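Local coordinates for protein hypoxanthine-guanine-xanthine phosphoribosyltransferase (Tritrichomonas foetus, PDB 1HGX) that salvages purine bases by joining hypoxanthine, guanine or xanthine to 5-phosphoribosyl diphosphate, giving IMP, GMP or XMP and diphosphate, at residues Y35-P40 with D61-E65; D106-Y112 with K139-V143; K127-D133 with I145-V151. All blocks are in the same frame, centred on the assembly; numbering follows the deposited sequence.

Overall arrangement
Interaction 1 closes before the other two open along the chain, whereas the segments of interactions 2 and 3 alternate. All three belong to one phosphoribosyltransferase fold built on a mixed sheet. Interaction 1 joins the loops that lead into strands 41-45 and 65-72, on the side facing the second subunit. Its centre is about 19 Å from that of interaction 3, and Tyr35 packs on Lys127 between them. Interaction 3 pairs two strands of the sheet near the centre of the subunit. Interaction 2, centred about 13 Å from it and about 28 Å from interaction 1, includes the loop 106-110 that binds the GMP phosphate; the Lys139-Asp133 salt bridge ties this contact to the sheet.

Interaction 1: Y35-P40 with D61-E65; sequences YEDKNP and DFQLE
The ring of Phe62 lies against the backbone of Tyr35 and Glu36, where helix 17-35 runs out. Glu36 CA sits over the middle of one ring face in a CH-pi contact, 3.9 Å from the centroid and 12° off the ring normal. The carbonyl carbon of Tyr35 covers the same face nearer its rim. Tyr35 CB approaches CZ of Phe62 at 3.8 Å, while CD of Pro40 comes to the ring edge. With CG lodged between its own backbone N and carbonyl carbon (chi1 54°), Phe62 turns its ring into this packed corner. The two segments are the loops that follow helices 17-35 and 50-57 and feed strands 41-45 and 65-72, parallel neighbours in the main sheet of the phosphoribosyltransferase fold. Their pairing starts here: Glu65 N donates to Pro40 O at 2.8 Å, nearly straight at 174°, and the ladder continues from Glu65 to Met42. Beside this bond, CG of Pro40 rests on CB of Leu64.

The other side is looser and wetter. One water bridges the segments, donating to Glu36 O and Gln63 O and accepting from Asn39 N at 2.8 Å. Asn39 CA also makes a CA-H...O contact with Gln63 O. Farther out, the Asn39 and Gln63 side chains meet without a polar bond: ND2 of Asn39 lies 3.6 Å from CG of Gln63, the amide planes 31° apart. Gln63 extends past them to give its NE2 to the carbonyl oxygen of His165 of the second subunit, and Glu65 pairs with Arg96. Glu36 is exposed to solvent.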
loop_
_atom_site.group_PDB
_atom_site.type_symbol
_atom_site.label_atom_id
_atom_site.label_comp_id
_atom_site.label_asym_id
_atom_site.label_seq_id
_atom_site.Cartn_x
_atom_site.Cartn_y
_atom_site.Cartn_z
ATOM N N TYR A 35 -9.674 -18.007 -4.014
ATOM C CA TYR A 35 -10.435 -16.786 -3.733
ATOM C C TYR A 35 -11.284 -16.125 -4.813
ATOM O O TYR A 35 -12.045 -15.197 -4.522
ATOM C CB TYR A 35 -9.480 -15.729 -3.162
ATOM C CG TYR A 35 -8.900 -16.095 -1.818
ATOM C CD1 TYR A 35 -9.686 -16.047 -0.668
ATOM C CD2 TYR A 35 -7.573 -16.498 -1.695
ATOM C CE1 TYR A 35 -9.166 -16.388 0.572
ATOM C CE2 TYR A 35 -7.038 -16.848 -0.459
ATOM C CZ TYR A 35 -7.844 -16.790 0.673
ATOM O OH TYR A 35 -7.325 -17.140 1.899
ATOM N N GLU A 36 -11.184 -16.607 -6.040
ATOM C CA GLU A 36 -11.899 -16.013 -7.156
ATOM C C GLU A 36 -13.387 -15.691 -6.934
ATOM O O GLU A 36 -13.840 -14.578 -7.210
ATOM C CB GLU A 36 -11.722 -16.910 -8.374
ATOM C CG GLU A 36 -12.143 -16.304 -9.683
ATOM C CD GLU A 36 -11.706 -17.156 -10.852
ATOM O OE1 GLU A 36 -11.722 -18.401 -10.727
ATOM O OE2 GLU A 36 -11.322 -16.580 -11.889
ATOM N N ASP A 37 -14.144 -16.645 -6.414
ATOM C CA ASP A 37 -15.569 -16.417 -6.213
ATOM C C ASP A 37 -15.926 -16.181 -4.753
ATOM O O ASP A 37 -17.090 -16.226 -4.382
ATOM C CB ASP A 37 -16.362 -17.608 -6.769
ATOM C CG ASP A 37 -16.082 -18.911 -6.024
ATOM O OD1 ASP A 37 -14.925 -19.143 -5.598
ATOM O OD2 ASP A 37 -17.029 -19.714 -5.871
ATOM N N LYS A 38 -14.932 -15.843 -3.943
ATOM C CA LYS A 38 -15.164 -15.654 -2.524
ATOM C C LYS A 38 -15.300 -14.243 -1.965
ATOM O O LYS A 38 -15.631 -14.092 -0.784
ATOM C CB LYS A 38 -14.107 -16.425 -1.737
ATOM C CG LYS A 38 -14.299 -17.933 -1.804
ATOM C CD LYS A 38 -13.300 -18.665 -0.922
ATOM C CE LYS A 38 -13.590 -20.157 -0.899
ATOM N NZ LYS A 38 -13.548 -20.736 -2.270
ATOM N N ASN A 39 -15.077 -13.220 -2.791
ATOM C CA ASN A 39 -15.148 -11.822 -2.340
ATOM C C ASN A 39 -14.482 -11.708 -0.970
ATOM O O ASN A 39 -15.098 -11.281 0.011
ATOM C CB ASN A 39 -16.600 -11.345 -2.248
ATOM C CG ASN A 39 -16.700 -9.871 -1.918
ATOM O OD1 ASN A 39 -17.655 -9.429 -1.285
ATOM N ND2 ASN A 39 -15.698 -9.100 -2.331
ATOM N N PRO A 40 -13.192 -12.079 -0.892
ATOM C CA PRO A 40 -12.461 -12.029 0.371
ATOM C C PRO A 40 -12.007 -10.669 0.842
ATOM O O PRO A 40 -11.897 -9.724 0.063
ATOM C CB PRO A 40 -11.242 -12.898 0.062
ATOM C CG PRO A 40 -10.910 -12.446 -1.340
ATOM C CD PRO A 40 -12.295 -12.476 -1.996
ATOM N N ASP A 61 -7.513 -10.605 -10.595
ATOM C CA ASP A 61 -8.590 -10.188 -11.475
ATOM C C ASP A 61 -9.993 -10.567 -10.999
ATOM O O ASP A 61 -10.770 -11.141 -11.754
ATOM C CB ASP A 61 -8.321 -10.770 -12.865
ATOM C CG ASP A 61 -9.095 -10.071 -13.956
ATOM O OD1 ASP A 61 -9.335 -8.849 -13.837
ATOM O OD2 ASP A 61 -9.458 -10.752 -14.941
ATOM N N PHE A 62 -10.313 -10.261 -9.746
ATOM C CA PHE A 62 -11.632 -10.564 -9.194
ATOM C C PHE A 62 -11.993 -9.591 -8.075
ATOM O O PHE A 62 -11.142 -8.834 -7.600
ATOM C CB PHE A 62 -11.726 -12.023 -8.722
ATOM C CG PHE A 62 -10.642 -12.439 -7.760
ATOM C CD1 PHE A 62 -10.773 -12.215 -6.394
ATOM C CD2 PHE A 62 -9.506 -13.104 -8.220
ATOM C CE1 PHE A 62 -9.793 -12.647 -5.500
ATOM C CE2 PHE A 62 -8.514 -13.542 -7.329
ATOM C CZ PHE A 62 -8.661 -13.313 -5.968
ATOM N N GLN A 63 -13.267 -9.569 -7.696
ATOM C CA GLN A 63 -13.737 -8.681 -6.641
ATOM C C GLN A 63 -13.167 -9.115 -5.292
ATOM O O GLN A 63 -13.247 -10.284 -4.915
ATOM C CB GLN A 63 -15.263 -8.693 -6.601
ATOM C CG GLN A 63 -15.872 -7.738 -5.606
ATOM C CD GLN A 63 -17.385 -7.783 -5.629
ATOM O OE1 GLN A 63 -17.982 -8.848 -5.695
ATOM N NE2 GLN A 63 -18.010 -6.622 -5.583
ATOM N N LEU A 64 -12.579 -8.165 -4.577
ATOM C CA LEU A 64 -11.986 -8.419 -3.264
ATOM C C LEU A 64 -12.055 -7.113 -2.488
ATOM O O LEU A 64 -12.142 -6.045 -3.082
ATOM C CB LEU A 64 -10.534 -8.886 -3.420
ATOM C CG LEU A 64 -9.542 -7.982 -4.159
ATOM C CD1 LEU A 64 -8.858 -7.003 -3.207
ATOM C CD2 LEU A 64 -8.518 -8.866 -4.843
ATOM N N GLU A 65 -12.010 -7.187 -1.168
ATOM C CA GLU A 65 -12.111 -5.998 -0.339
ATOM C C GLU A 65 -10.838 -5.788 0.462
ATOM O O GLU A 65 -10.511 -6.585 1.331
ATOM C CB GLU A 65 -13.300 -6.167 0.594
ATOM C CG GLU A 65 -13.588 -4.983 1.487
ATOM C CD GLU A 65 -14.999 -5.016 2.037
ATOM O OE1 GLU A 65 -15.696 -6.041 1.861
ATOM O OE2 GLU A 65 -15.416 -4.005 2.641
HETATM O O HOH W 1 -14.580 -12.603 -5.509
#

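Interaction 2: D106-Y112 with K139-V143; sequences DTGLTMY and KAYDV. With 5GP (guanosine-5'-monophosphate), chain C.
Lys139 reaches along the backbone of Asp106 and Thr107, behind the loop that holds the phosphate of GMP. Its CB meets Thr107 O at 3.5 Å; CG and CD pass on to Asp106 O, with CD 3.4 Å from it, and CE stays beside the same oxygen. A bend at the last torsion (chi4 -63°) brings NZ to Asp106 O at 2.8 Å, in the carbonyl plane. NZ also binds Lys134 O and the Asp133 carboxylate, so three oxygens grip the ammonium. Thr107 O takes weak bonds from the N-H groups of Ala140 and Tyr141.

On its other side the loop 106-110 wraps the phosphate. Backbone N-H groups of Asp106 and Gly108 share O1P, Thr107 gives both N and OG1 to O3P, and Thr110 does the same for O2P, its OG1 at 2.7 Å. This is the 5'-phosphate-binding loop of the PRPP motif of type I phosphoribosyltransferases; Asp106 is probably the proton acceptor of the reaction. Gly108, at the helix N-cap, has a left-handed backbone conformation (phi 94°), and its O lies 3.4 Å from Val143 CG2.

Leu109 CD1 lies 3.7 Å from CZ of Tyr141, whose CD2 sits over one face of the Tyr112 ring. Val143 CG1 packs on Met111 CG at 3.5 Å. The contact thus holds the N-terminal end of helix 109-119 against the loop between strands 132-134 and 147-152, with Met111 reaching strand 97-102.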
loop_
_atom_site.group_PDB
_atom_site.type_symbol
_atom_site.label_atom_id
_atom_site.label_comp_id
_atom_site.label_asym_id
_atom_site.label_seq_id
_atom_site.Cartn_x
_atom_site.Cartn_y
_atom_site.Cartn_z
ATOM N N ASP A 106 9.092 -14.393 11.678
ATOM C CA ASP A 106 10.327 -14.731 12.365
ATOM C C ASP A 106 10.051 -15.808 13.423
ATOM O O ASP A 106 10.060 -16.994 13.107
ATOM C CB ASP A 106 10.913 -13.458 12.987
ATOM C CG ASP A 106 12.326 -13.644 13.513
ATOM O OD1 ASP A 106 12.816 -14.790 13.620
ATOM O OD2 ASP A 106 12.953 -12.615 13.834
ATOM N N THR A 107 9.791 -15.414 14.668
ATOM C CA THR A 107 9.522 -16.396 15.716
ATOM C C THR A 107 8.079 -16.872 15.666
ATOM O O THR A 107 7.724 -17.868 16.300
ATOM C CB THR A 107 9.772 -15.819 17.112
ATOM O OG1 THR A 107 8.803 -14.800 17.388
ATOM C CG2 THR A 107 11.175 -15.230 17.208
ATOM N N GLY A 108 7.239 -16.127 14.954
ATOM C CA GLY A 108 5.841 -16.495 14.844
ATOM C C GLY A 108 4.942 -15.832 15.873
ATOM O O GLY A 108 3.718 -15.954 15.785
ATOM N N LEU A 109 5.519 -15.107 16.828
ATOM C CA LEU A 109 4.730 -14.448 17.871
ATOM C C LEU A 109 3.671 -13.478 17.337
ATOM O O LEU A 109 2.499 -13.568 17.708
ATOM C CB LEU A 109 5.642 -13.724 18.859
ATOM C CG LEU A 109 4.968 -12.877 19.946
ATOM C CD1 LEU A 109 4.149 -13.745 20.878
ATOM C CD2 LEU A 109 6.019 -12.117 20.722
ATOM N N THR A 110 4.086 -12.538 16.494
ATOM C CA THR A 110 3.166 -11.556 15.930
ATOM C C THR A 110 1.964 -12.191 15.222
ATOM O O THR A 110 0.814 -11.888 15.548
ATOM C CB THR A 110 3.889 -10.594 14.962
ATOM O OG1 THR A 110 5.019 -10.009 15.623
ATOM C CG2 THR A 110 2.951 -9.472 14.542
ATOM N N MET A 111 2.230 -13.095 14.285
ATOM C CA MET A 111 1.165 -13.757 13.545
ATOM C C MET A 111 0.305 -14.653 14.435
ATOM O O MET A 111 -0.911 -14.730 14.255
ATOM C CB MET A 111 1.750 -14.555 12.374
ATOM C CG MET A 111 0.726 -15.014 11.346
ATOM S SD MET A 111 -0.344 -13.675 10.730
ATOM C CE MET A 111 0.833 -12.452 10.263
ATOM N N TYR A 112 0.923 -15.321 15.404
ATOM C CA TYR A 112 0.169 -16.190 16.306
ATOM C C TYR A 112 -0.880 -15.371 17.070
ATOM O O TYR A 112 -2.023 -15.787 17.221
ATOM C CB TYR A 112 1.117 -16.910 17.276
ATOM C CG TYR A 112 0.419 -17.709 18.349
ATOM C CD1 TYR A 112 -0.004 -19.011 18.110
ATOM C CD2 TYR A 112 0.173 -17.159 19.599
ATOM C CE1 TYR A 112 -0.662 -19.748 19.093
ATOM C CE2 TYR A 112 -0.482 -17.881 20.589
ATOM C CZ TYR A 112 -0.898 -19.180 20.328
ATOM O OH TYR A 112 -1.551 -19.914 21.298
ATOM N N LYS A 139 10.007 -22.885 15.465
ATOM C CA LYS A 139 9.520 -21.587 15.893
ATOM C C LYS A 139 8.861 -21.693 17.257
ATOM O O LYS A 139 8.428 -22.766 17.660
ATOM C CB LYS A 139 8.538 -21.008 14.868
ATOM C CG LYS A 139 9.194 -20.580 13.564
ATOM C CD LYS A 139 8.219 -19.821 12.685
ATOM C CE LYS A 139 8.745 -19.718 11.265
ATOM N NZ LYS A 139 10.011 -18.961 11.171
ATOM N N ALA A 140 8.797 -20.567 17.959
ATOM C CA ALA A 140 8.186 -20.504 19.279
ATOM C C ALA A 140 6.695 -20.791 19.166
ATOM O O ALA A 140 6.087 -21.326 20.094
ATOM C CB ALA A 140 8.421 -19.128 19.896
ATOM N N TYR A 141 6.109 -20.437 18.024
ATOM C CA TYR A 141 4.686 -20.656 17.794
ATOM C C TYR A 141 4.455 -21.314 16.448
ATOM O O TYR A 141 5.008 -20.893 15.431
ATOM C CB TYR A 141 3.925 -19.336 17.876
ATOM C CG TYR A 141 4.223 -18.587 19.143
ATOM C CD1 TYR A 141 5.332 -17.749 19.225
ATOM C CD2 TYR A 141 3.444 -18.766 20.282
ATOM C CE1 TYR A 141 5.662 -17.113 20.403
ATOM C CE2 TYR A 141 3.768 -18.131 21.473
ATOM C CZ TYR A 141 4.881 -17.307 21.527
ATOM O OH TYR A 141 5.227 -16.675 22.701
ATOM N N ASP A 142 3.626 -22.351 16.459
ATOM C CA ASP A 142 3.300 -23.118 15.259
ATOM C C ASP A 142 2.241 -22.411 14.409
ATOM O O ASP A 142 1.058 -22.773 14.443
ATOM C CB ASP A 142 2.804 -24.514 15.657
ATOM C CG ASP A 142 2.871 -25.517 14.514
ATOM O OD1 ASP A 142 3.294 -25.162 13.388
ATOM O OD2 ASP A 142 2.504 -26.687 14.756
ATOM N N VAL A 143 2.676 -21.403 13.659
ATOM C CA VAL A 143 1.789 -20.636 12.787
ATOM C C VAL A 143 1.598 -21.322 11.430
ATOM O O VAL A 143 2.579 -21.622 10.733
ATOM C CB VAL A 143 2.357 -19.215 12.552
ATOM C CG1 VAL A 143 1.470 -18.429 11.586
ATOM C CG2 VAL A 143 2.477 -18.480 13.876
HETATM P P 5GP C . 7.918 -12.457 14.894
HETATM O O1P 5GP C . 7.547 -13.485 13.897
HETATM O O2P 5GP C . 6.790 -12.053 15.736
HETATM O O3P 5GP C . 9.134 -12.846 15.631
HETATM O "O5'" 5GP C . 8.454 -11.250 14.066
HETATM C "C5'" 5GP C . 7.929 -10.800 12.825
HETATM C "C4'" 5GP C . 7.917 -9.324 12.848
HETATM O "O4'" 5GP C . 9.231 -8.743 12.898
HETATM C "C3'" 5GP C . 7.250 -8.763 11.631
HETATM O "O3'" 5GP C . 6.746 -7.495 12.038
HETATM C "C2'" 5GP C . 8.427 -8.563 10.759
HETATM O "O2'" 5GP C . 8.144 -7.569 9.785
HETATM C "C1'" 5GP C . 9.575 -8.117 11.666
HETATM N N9 5GP C . 10.882 -8.703 11.175
HETATM C C8 5GP C . 11.335 -9.995 11.394
HETATM N N7 5GP C . 12.472 -10.273 10.808
HETATM C C5 5GP C . 12.819 -9.104 10.125
HETATM C C6 5GP C . 13.900 -8.874 9.216
HETATM O O6 5GP C . 14.850 -9.618 8.977
HETATM N N1 5GP C . 13.804 -7.650 8.568
HETATM C C2 5GP C . 12.784 -6.727 8.777
HETATM N N2 5GP C . 12.902 -5.547 8.164
HETATM N N3 5GP C . 11.775 -6.921 9.662
HETATM C C4 5GP C . 11.828 -8.148 10.286
#

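Interaction 3: K127-D133 with I145-V151; sequences KVCTLCD and IDYCGFV
Val128 O, Lys127 CD and Cys129 CB lie oblique to the Tyr147 ring, and Leu131 O to that of Phe150. CD2 of the Tyr147 ring nears Val128 O and Cys129 CB, its CE2 meets Lys127 CD at 4.0 Å, and its CB rests on Cys129 SG. The Phe150 ring runs alongside Leu131, CE2 touching CD2 of Leu131 at 3.9 Å, and also stacks on Tyr15. The Asp146 carboxylate crosses the Lys127 side chain and takes the N-H of Val128 at 2.9 Å on the anti lone pair of OD2. Its CG lies beside its own backbone N (chi1 -50°), which turns OD2 to the Val128 N-H.

Parallel pairing follows, from Tyr147 N to Val128 O, Thr130 N to Tyr147 O and Gly149 N to Thr130 O. Both chains turn a corner, at Leu131 and Gly149, yet pairing resumes with Phe150 N on Leu131 O and Asp133 N on Phe150 O. Cys148 SG touches both Thr130 CG2 and Asp133 CB, 3.7 Å from the latter, while Asp133 binds Lys139. In the sheet strand 125-130 lies between 97-102 and 147-152, helix 17-35 packs on Tyr147 and Phe150, and strand 104-105 meets Thr130, Cys132, Asp133 and Ile145.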
loop_
_atom_site.group_PDB
_atom_site.type_symbol
_atom_site.label_atom_id
_atom_site.label_comp_id
_atom_site.label_asym_id
_atom_site.label_seq_id
_atom_site.Cartn_x
_atom_site.Cartn_y
_atom_site.Cartn_z
ATOM N N LYS A 127 -6.700 -17.531 6.349
ATOM C CA LYS A 127 -5.430 -18.040 5.850
ATOM C C LYS A 127 -4.353 -16.968 5.884
ATOM O O LYS A 127 -4.641 -15.768 5.965
ATOM C CB LYS A 127 -5.583 -18.571 4.427
ATOM C CG LYS A 127 -6.433 -19.811 4.335
ATOM C CD LYS A 127 -6.466 -20.357 2.929
ATOM C CE LYS A 127 -7.299 -21.616 2.884
ATOM N NZ LYS A 127 -7.369 -22.219 1.525
ATOM N N VAL A 128 -3.107 -17.411 5.799
ATOM C CA VAL A 128 -1.961 -16.520 5.860
ATOM C C VAL A 128 -1.108 -16.626 4.615
ATOM O O VAL A 128 -0.837 -17.730 4.133
ATOM C CB VAL A 128 -1.061 -16.855 7.101
ATOM C CG1 VAL A 128 0.238 -16.022 7.088
ATOM C CG2 VAL A 128 -1.819 -16.579 8.378
ATOM N N CYS A 129 -0.704 -15.467 4.108
ATOM C CA CYS A 129 0.164 -15.356 2.946
ATOM C C CYS A 129 1.331 -14.458 3.364
ATOM O O CYS A 129 1.143 -13.282 3.666
ATOM C CB CYS A 129 -0.584 -14.724 1.765
ATOM S SG CYS A 129 0.470 -14.430 0.321
ATOM N N THR A 130 2.531 -15.016 3.416
ATOM C CA THR A 130 3.693 -14.231 3.807
ATOM C C THR A 130 4.723 -14.171 2.673
ATOM O O THR A 130 4.886 -15.131 1.909
ATOM C CB THR A 130 4.323 -14.779 5.124
ATOM O OG1 THR A 130 5.279 -13.835 5.630
ATOM C CG2 THR A 130 4.996 -16.137 4.911
ATOM N N LEU A 131 5.366 -13.021 2.517
ATOM C CA LEU A 131 6.368 -12.874 1.472
ATOM C C LEU A 131 7.552 -13.763 1.844
ATOM O O LEU A 131 8.038 -14.535 1.010
ATOM C CB LEU A 131 6.817 -11.419 1.358
ATOM C CG LEU A 131 7.470 -10.859 0.081
ATOM C CD1 LEU A 131 8.723 -10.111 0.470
ATOM C CD2 LEU A 131 7.776 -11.915 -0.966
ATOM N N CYS A 132 7.971 -13.693 3.105
ATOM C CA CYS A 132 9.100 -14.488 3.575
ATOM C C CYS A 132 8.850 -15.213 4.872
ATOM O O CYS A 132 8.050 -14.783 5.707
ATOM C CB CYS A 132 10.346 -13.612 3.792
ATOM S SG CYS A 132 11.069 -12.862 2.339
ATOM N N ASP A 133 9.542 -16.329 5.028
ATOM C CA ASP A 133 9.497 -17.097 6.256
ATOM C C ASP A 133 10.971 -17.250 6.645
ATOM O O ASP A 133 11.751 -17.841 5.896
ATOM C CB ASP A 133 8.870 -18.469 6.043
ATOM C CG ASP A 133 8.788 -19.270 7.324
ATOM O OD1 ASP A 133 8.831 -18.665 8.416
ATOM O OD2 ASP A 133 8.668 -20.503 7.244
ATOM N N ILE A 145 1.166 -21.537 7.742
ATOM C CA ILE A 145 1.437 -20.625 6.624
ATOM C C ILE A 145 0.911 -21.286 5.363
ATOM O O ILE A 145 1.451 -22.291 4.919
ATOM C CB ILE A 145 2.951 -20.370 6.480
ATOM C CG1 ILE A 145 3.491 -19.778 7.782
ATOM C CG2 ILE A 145 3.238 -19.462 5.281
ATOM C CD1 ILE A 145 4.997 -19.644 7.822
ATOM N N ASP A 146 -0.172 -20.752 4.808
ATOM C CA ASP A 146 -0.768 -21.339 3.621
ATOM C C ASP A 146 -0.078 -20.977 2.322
ATOM O O ASP A 146 -0.031 -21.790 1.410
ATOM C CB ASP A 146 -2.241 -20.986 3.557
ATOM C CG ASP A 146 -2.936 -21.276 4.849
ATOM O OD1 ASP A 146 -3.314 -22.442 5.057
ATOM O OD2 ASP A 146 -3.045 -20.354 5.683
ATOM N N TYR A 147 0.425 -19.751 2.220
ATOM C CA TYR A 147 1.112 -19.311 1.012
ATOM C C TYR A 147 2.359 -18.605 1.485
ATOM O O TYR A 147 2.289 -17.789 2.389
ATOM C CB TYR A 147 0.244 -18.333 0.224
ATOM C CG TYR A 147 -1.145 -18.835 -0.041
ATOM C CD1 TYR A 147 -1.402 -19.719 -1.095
ATOM C CD2 TYR A 147 -2.204 -18.459 0.787
ATOM C CE1 TYR A 147 -2.683 -20.225 -1.308
ATOM C CE2 TYR A 147 -3.486 -18.954 0.585
ATOM C CZ TYR A 147 -3.721 -19.838 -0.461
ATOM O OH TYR A 147 -4.982 -20.349 -0.643
ATOM N N CYS A 148 3.495 -18.927 0.883
ATOM C CA CYS A 148 4.762 -18.322 1.270
ATOM C C CYS A 148 5.613 -18.074 0.043
ATOM O O CYS A 148 5.764 -18.961 -0.797
ATOM C CB CYS A 148 5.511 -19.229 2.256
ATOM S SG CYS A 148 7.158 -18.649 2.767
ATOM N N GLY A 149 6.116 -16.851 -0.087
ATOM C CA GLY A 149 6.955 -16.509 -1.219
ATOM C C GLY A 149 8.317 -17.191 -1.199
ATOM O O GLY A 149 8.628 -17.982 -2.089
ATOM N N PHE A 150 9.108 -16.925 -0.161
ATOM C CA PHE A 150 10.459 -17.473 -0.043
ATOM C C PHE A 150 10.840 -17.812 1.400
ATOM O O PHE A 150 10.385 -17.165 2.353
ATOM C CB PHE A 150 11.502 -16.437 -0.497
ATOM C CG PHE A 150 11.204 -15.771 -1.813
ATOM C CD1 PHE A 150 11.565 -16.371 -3.014
ATOM C CD2 PHE A 150 10.606 -14.519 -1.844
ATOM C CE1 PHE A 150 11.339 -15.725 -4.230
ATOM C CE2 PHE A 150 10.376 -13.870 -3.047
ATOM C CZ PHE A 150 10.745 -14.476 -4.242
ATOM N N VAL A 151 11.715 -18.796 1.552
ATOM C CA VAL A 151 12.226 -19.146 2.865
ATOM C C VAL A 151 13.569 -18.439 2.893
ATOM O O VAL A 151 14.399 -18.609 2.003
ATOM C CB VAL A 151 12.375 -20.647 3.050
ATOM C CG1 VAL A 151 13.172 -20.945 4.326
ATOM C CG2 VAL A 151 10.984 -21.273 3.139
#